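8-amino-8-demethylriboflavin N,N-dimethyltransferase (Streptomyces davawensis, PDB 4D7K) catalyses the two S-adenosylmethionine-dependent N-methylations that turn 8-amino-8-demethylriboflavin into the antibiotic roseoflavin. Local coordinates at residues R280-L294 / I330-R343. Sequence-based numbering, arbitrary orientation.
Sequences RLLILDSVIGETGEL and IHPAGDVWAVIECR
The antiparallel end of the seven-stranded class I methyltransferase sheet is formed here, where strand 280-285 pairs with the strand at 337-343. L281 pairs with C342, I283 with I340 and D285 with A338, each through two backbone hydrogen bonds. On one face I283 CB packs on I340 CB at 3.9 Å. V287 holds CG2 anti to its carbonyl carbon, which brings it to I340 CD1 at 3.8 Å and tip to tip with I330 CG2. On the other face R280 forms a salt bridge with E341. R280 NE reaches E341 OE2 at 2.9 Å, on the anti lone pair of that oxygen, and the two planar groups lie only 25° apart. R178 also pairs with OE2, and H331 NE2 donates a hydrogen bond to E341 OE1 at 3.0 Å, so both carboxylate oxygens are gripped. R343 CG lies over a face of the R280 guanidinium. Past the strands, W337 turns a ring edge to the backbone, its CE3 3.6 Å from S286 N, while F166 meets the ring edge-to-face. In the first turn of helix 293-305, L294 CD2 packs on V336 CG2. A water joins V287 N, E290 O and V336 O. T291 OG1 also donates to V336 O, at 2.8 Å, in the carbonyl plane and on a lone pair of that oxygen.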
loop_
_atom_site.group_PDB
_atom_site.type_symbol
_atom_site.label_atom_id
_atom_site.label_comp_id
_atom_site.label_asym_id
_atom_site.label_seq_id
_atom_site.Cartn_x
_atom_site.Cartn_y
_atom_site.Cartn_z
ATOM N N ARG A 280 -26.261 30.960 8.311
ATOM C CA ARG A 280 -24.934 30.436 8.609
ATOM C C ARG A 280 -24.060 30.274 7.371
ATOM O O ARG A 280 -24.550 30.055 6.263
ATOM C CB ARG A 280 -25.035 29.083 9.319
ATOM C CG ARG A 280 -25.664 29.133 10.700
ATOM C CD ARG A 280 -24.747 29.793 11.711
ATOM N NE ARG A 280 -25.310 29.749 13.056
ATOM C CZ ARG A 280 -26.048 30.715 13.596
ATOM N NH1 ARG A 280 -26.318 31.817 12.911
ATOM N NH2 ARG A 280 -26.515 30.577 14.828
ATOM N N LEU A 281 -22.755 30.396 7.587
ATOM C CA LEU A 281 -21.759 29.968 6.618
ATOM C C LEU A 281 -21.156 28.666 7.130
ATOM O O LEU A 281 -20.571 28.636 8.209
ATOM C CB LEU A 281 -20.676 31.032 6.423
ATOM C CG LEU A 281 -19.417 30.618 5.654
ATOM C CD1 LEU A 281 -19.760 30.122 4.256
ATOM C CD2 LEU A 281 -18.436 31.777 5.584
ATOM N N LEU A 282 -21.324 27.589 6.370
ATOM C CA LEU A 282 -20.806 26.286 6.776
ATOM C C LEU A 282 -19.586 25.912 5.944
ATOM O O LEU A 282 -19.694 25.709 4.736
ATOM C CB LEU A 282 -21.884 25.207 6.642
ATOM C CG LEU A 282 -23.270 25.544 7.202
ATOM C CD1 LEU A 282 -24.239 24.412 6.917
ATOM C CD2 LEU A 282 -23.211 25.848 8.700
ATOM N N ILE A 283 -18.427 25.831 6.586
ATOM C CA ILE A 283 -17.211 25.466 5.874
ATOM C C ILE A 283 -16.850 24.010 6.143
ATOM O O ILE A 283 -16.610 23.609 7.280
ATOM C CB ILE A 283 -16.028 26.372 6.257
ATOM C CG1 ILE A 283 -16.389 27.840 6.020
ATOM C CG2 ILE A 283 -14.795 26.003 5.446
ATOM C CD1 ILE A 283 -15.256 28.804 6.297
ATOM N N LEU A 284 -16.827 23.221 5.078
ATOM C CA LEU A 284 -16.541 21.800 5.183
ATOM C C LEU A 284 -15.073 21.554 4.852
ATOM O O LEU A 284 -14.621 21.832 3.744
ATOM C CB LEU A 284 -17.458 20.996 4.254
ATOM C CG LEU A 284 -18.889 20.680 4.717
ATOM C CD1 LEU A 284 -19.672 21.924 5.102
ATOM C CD2 LEU A 284 -19.635 19.914 3.639
ATOM N N ASP A 285 -14.327 21.042 5.825
ATOM C CA ASP A 285 -12.893 20.855 5.654
ATOM C C ASP A 285 -12.333 19.943 6.737
ATOM O O ASP A 285 -13.039 19.561 7.670
ATOM C CB ASP A 285 -12.172 22.209 5.683
ATOM C CG ASP A 285 -10.833 22.184 4.961
ATOM O OD1 ASP A 285 -10.360 21.088 4.595
ATOM O OD2 ASP A 285 -10.246 23.270 4.765
ATOM N N SER A 286 -11.062 19.584 6.595
ATOM C CA SER A 286 -10.328 18.928 7.664
ATOM C C SER A 286 -9.606 20.001 8.471
ATOM O O SER A 286 -8.917 20.851 7.906
ATOM C CB SER A 286 -9.339 17.905 7.105
ATOM O OG SER A 286 -8.642 17.249 8.149
ATOM N N VAL A 287 -9.771 19.973 9.787
ATOM C CA VAL A 287 -9.206 21.014 10.635
ATOM C C VAL A 287 -8.028 20.488 11.446
ATOM O O VAL A 287 -8.181 19.585 12.273
ATOM C CB VAL A 287 -10.273 21.599 11.580
ATOM C CG1 VAL A 287 -9.667 22.650 12.497
ATOM C CG2 VAL A 287 -11.417 22.188 10.772
ATOM N N ILE A 288 -6.852 21.052 11.189
ATOM C CA ILE A 288 -5.630 20.671 11.889
ATOM C C ILE A 288 -5.801 20.830 13.392
ATOM O O ILE A 288 -6.171 21.901 13.872
ATOM C CB ILE A 288 -4.421 21.511 11.427
ATOM C CG1 ILE A 288 -4.199 21.363 9.916
ATOM C CG2 ILE A 288 -3.168 21.114 12.202
ATOM C CD1 ILE A 288 -3.752 19.981 9.505
ATOM N N GLY A 289 -5.534 19.755 14.127
ATOM C CA GLY A 289 -5.671 19.762 15.571
ATOM C C GLY A 289 -7.036 19.275 16.018
ATOM O O GLY A 289 -7.247 18.989 17.195
ATOM N N GLU A 290 -7.972 19.183 15.077
ATOM C CA GLU A 290 -9.327 18.737 15.391
ATOM C C GLU A 290 -9.849 17.792 14.316
ATOM O O GLU A 290 -10.997 17.884 13.881
ATOM C CB GLU A 290 -10.261 19.936 15.562
ATOM C CG GLU A 290 -9.889 20.820 16.746
ATOM C CD GLU A 290 -10.785 22.025 16.888
ATOM O OE1 GLU A 290 -12.015 21.836 16.993
ATOM O OE2 GLU A 290 -10.258 23.158 16.895
ATOM N N THR A 291 -8.979 16.891 13.886
ATOM C CA THR A 291 -9.350 15.821 12.979
ATOM C C THR A 291 -8.914 14.512 13.623
ATOM O O THR A 291 -8.140 14.522 14.581
ATOM C CB THR A 291 -8.695 15.982 11.594
ATOM O OG1 THR A 291 -9.178 14.965 10.711
ATOM C CG2 THR A 291 -7.178 15.877 11.706
ATOM N N GLY A 292 -9.408 13.391 13.111
ATOM C CA GLY A 292 -9.065 12.098 13.679
ATOM C C GLY A 292 -7.758 11.594 13.110
ATOM O O GLY A 292 -7.151 12.259 12.274
ATOM N N GLU A 293 -7.327 10.418 13.557
ATOM C CA GLU A 293 -6.078 9.817 13.093
ATOM C C GLU A 293 -6.053 9.619 11.578
ATOM O O GLU A 293 -5.004 9.736 10.942
ATOM C CB GLU A 293 -5.849 8.477 13.789
ATOM C CG GLU A 293 -5.925 8.547 15.305
ATOM C CD GLU A 293 -4.951 9.549 15.895
ATOM O OE1 GLU A 293 -3.742 9.455 15.594
ATOM O OE2 GLU A 293 -5.394 10.434 16.658
ATOM N N LEU A 294 -7.209 9.301 11.007
ATOM C CA LEU A 294 -7.302 9.092 9.569
ATOM C C LEU A 294 -6.987 10.392 8.848
ATOM O O LEU A 294 -6.248 10.411 7.860
ATOM C CB LEU A 294 -8.691 8.583 9.179
ATOM C CG LEU A 294 -8.873 8.255 7.695
ATOM C CD1 LEU A 294 -7.877 7.194 7.271
ATOM C CD2 LEU A 294 -10.301 7.805 7.397
ATOM N N ILE A 330 -17.080 23.820 15.643
ATOM C CA ILE A 330 -16.514 22.943 14.625
ATOM C C ILE A 330 -16.966 21.511 14.893
ATOM O O ILE A 330 -16.405 20.817 15.743
ATOM C CB ILE A 330 -14.978 23.021 14.599
ATOM C CG1 ILE A 330 -14.531 24.463 14.346
ATOM C CG2 ILE A 330 -14.412 22.077 13.547
ATOM C CD1 ILE A 330 -13.031 24.636 14.238
ATOM N N HIS A 331 -17.997 21.082 14.172
ATOM C CA HIS A 331 -18.613 19.784 14.421
ATOM C C HIS A 331 -17.917 18.683 13.639
ATOM O O HIS A 331 -17.806 18.764 12.417
ATOM C CB HIS A 331 -20.097 19.817 14.060
ATOM C CG HIS A 331 -20.818 21.022 14.572
ATOM N ND1 HIS A 331 -21.585 20.998 15.720
ATOM C CD2 HIS A 331 -20.897 22.287 14.096
ATOM C CE1 HIS A 331 -22.102 22.196 15.926
ATOM N NE2 HIS A 331 -21.699 22.997 14.954
ATOM N N PRO A 332 -17.448 17.646 14.346
ATOM C CA PRO A 332 -16.797 16.493 13.716
ATOM C C PRO A 332 -17.742 15.744 12.777
ATOM O O PRO A 332 -18.860 15.410 13.171
ATOM C CB PRO A 332 -16.405 15.610 14.908
ATOM C CG PRO A 332 -16.424 16.520 16.092
ATOM C CD PRO A 332 -17.488 17.527 15.811
ATOM N N ALA A 333 -17.290 15.495 11.553
ATOM C CA ALA A 333 -18.070 14.742 10.577
ATOM C C ALA A 333 -17.308 13.483 10.186
ATOM O O ALA A 333 -16.744 13.400 9.096
ATOM C CB ALA A 333 -18.372 15.597 9.349
ATOM N N GLY A 334 -17.285 12.509 11.090
ATOM C CA GLY A 334 -16.467 11.326 10.904
ATOM C C GLY A 334 -15.065 11.564 11.436
ATOM O O GLY A 334 -14.848 12.460 12.251
ATOM N N ASP A 335 -14.104 10.780 10.960
ATOM C CA ASP A 335 -12.758 10.835 11.510
ATOM C C ASP A 335 -11.810 11.694 10.684
ATOM O O ASP A 335 -10.605 11.726 10.939
ATOM C CB ASP A 335 -12.196 9.421 11.643
ATOM C CG ASP A 335 -12.931 8.601 12.683
ATOM O OD1 ASP A 335 -13.424 9.193 13.671
ATOM O OD2 ASP A 335 -13.016 7.367 12.514
ATOM N N VAL A 336 -12.348 12.393 9.693
ATOM C CA VAL A 336 -11.524 13.262 8.871
ATOM C C VAL A 336 -12.074 14.672 8.825
ATOM O O VAL A 336 -11.432 15.625 9.272
ATOM C CB VAL A 336 -11.413 12.748 7.432
ATOM C CG1 VAL A 336 -10.556 13.695 6.606
ATOM C CG2 VAL A 336 -10.841 11.346 7.415
ATOM N N TRP A 337 -13.277 14.788 8.280
ATOM C CA TRP A 337 -13.851 16.080 7.956
ATOM C C TRP A 337 -14.620 16.679 9.121
ATOM O O TRP A 337 -14.917 16.006 10.107
ATOM C CB TRP A 337 -14.764 15.947 6.737
ATOM C CG TRP A 337 -14.135 15.172 5.625
ATOM C CD1 TRP A 337 -14.490 13.929 5.190
ATOM C CD2 TRP A 337 -13.025 15.579 4.814
ATOM N NE1 TRP A 337 -13.677 13.539 4.154
ATOM C CE2 TRP A 337 -12.766 14.535 3.903
ATOM C CE3 TRP A 337 -12.226 16.727 4.766
ATOM C CZ2 TRP A 337 -11.742 14.600 2.960
ATOM C CZ3 TRP A 337 -11.208 16.791 3.828
ATOM C CH2 TRP A 337 -10.976 15.734 2.936
ATOM N N ALA A 338 -14.934 17.959 8.994
ATOM C CA ALA A 338 -15.678 18.667 10.017
ATOM C C ALA A 338 -16.542 19.743 9.381
ATOM O O ALA A 338 -16.234 20.235 8.295
ATOM C CB ALA A 338 -14.730 19.278 11.037
ATOM N N VAL A 339 -17.627 20.102 10.052
ATOM C CA VAL A 339 -18.430 21.224 9.603
ATOM C C VAL A 339 -18.161 22.434 10.486
ATOM O O VAL A 339 -18.525 22.450 11.661
ATOM C CB VAL A 339 -19.928 20.898 9.615
ATOM C CG1 VAL A 339 -20.739 22.130 9.242
ATOM C CG2 VAL A 339 -20.220 19.763 8.655
ATOM N N ILE A 340 -17.497 23.434 9.917
ATOM C CA ILE A 340 -17.239 24.679 10.625
ATOM C C ILE A 340 -18.458 25.580 10.513
ATOM O O ILE A 340 -18.731 26.128 9.453
ATOM C CB ILE A 340 -16.004 25.415 10.068
ATOM C CG1 ILE A 340 -14.784 24.493 10.065
ATOM C CG2 ILE A 340 -15.718 26.673 10.880
ATOM C CD1 ILE A 340 -13.525 25.142 9.512
ATOM N N GLU A 341 -19.201 25.719 11.604
ATOM C CA GLU A 341 -20.389 26.563 11.594
ATOM C C GLU A 341 -20.024 28.003 11.940
ATOM O O GLU A 341 -19.529 28.279 13.033
ATOM C CB GLU A 341 -21.437 26.027 12.568
ATOM C CG GLU A 341 -22.749 26.781 12.531
ATOM C CD GLU A 341 -23.693 26.358 13.637
ATOM O OE1 GLU A 341 -23.428 25.322 14.280
ATOM O OE2 GLU A 341 -24.696 27.066 13.868
ATOM N N CYS A 342 -20.267 28.917 11.005
ATOM C CA CYS A 342 -19.895 30.320 11.186
ATOM C C CYS A 342 -21.106 31.242 11.184
ATOM O O CYS A 342 -22.055 31.042 10.427
ATOM C CB CYS A 342 -18.920 30.763 10.094
ATOM S SG CYS A 342 -17.432 29.762 9.971
ATOM N N ARG A 343 -21.054 32.269 12.023
ATOM C CA ARG A 343 -22.155 33.208 12.159
ATOM C C ARG A 343 -21.680 34.631 11.896
ATOM O O ARG A 343 -20.551 34.987 12.234
ATOM C CB ARG A 343 -22.769 33.095 13.554
ATOM C CG ARG A 343 -23.926 34.030 13.841
ATOM C CD ARG A 343 -24.397 33.832 15.270
ATOM N NE ARG A 343 -23.264 33.735 16.186
ATOM C CZ ARG A 343 -23.323 33.197 17.400
ATOM N NH1 ARG A 343 -24.465 32.698 17.852
ATOM N NH2 ARG A 343 -22.235 33.152 18.157
HETATM O O HOH W 1 -11.638 17.947 10.934
#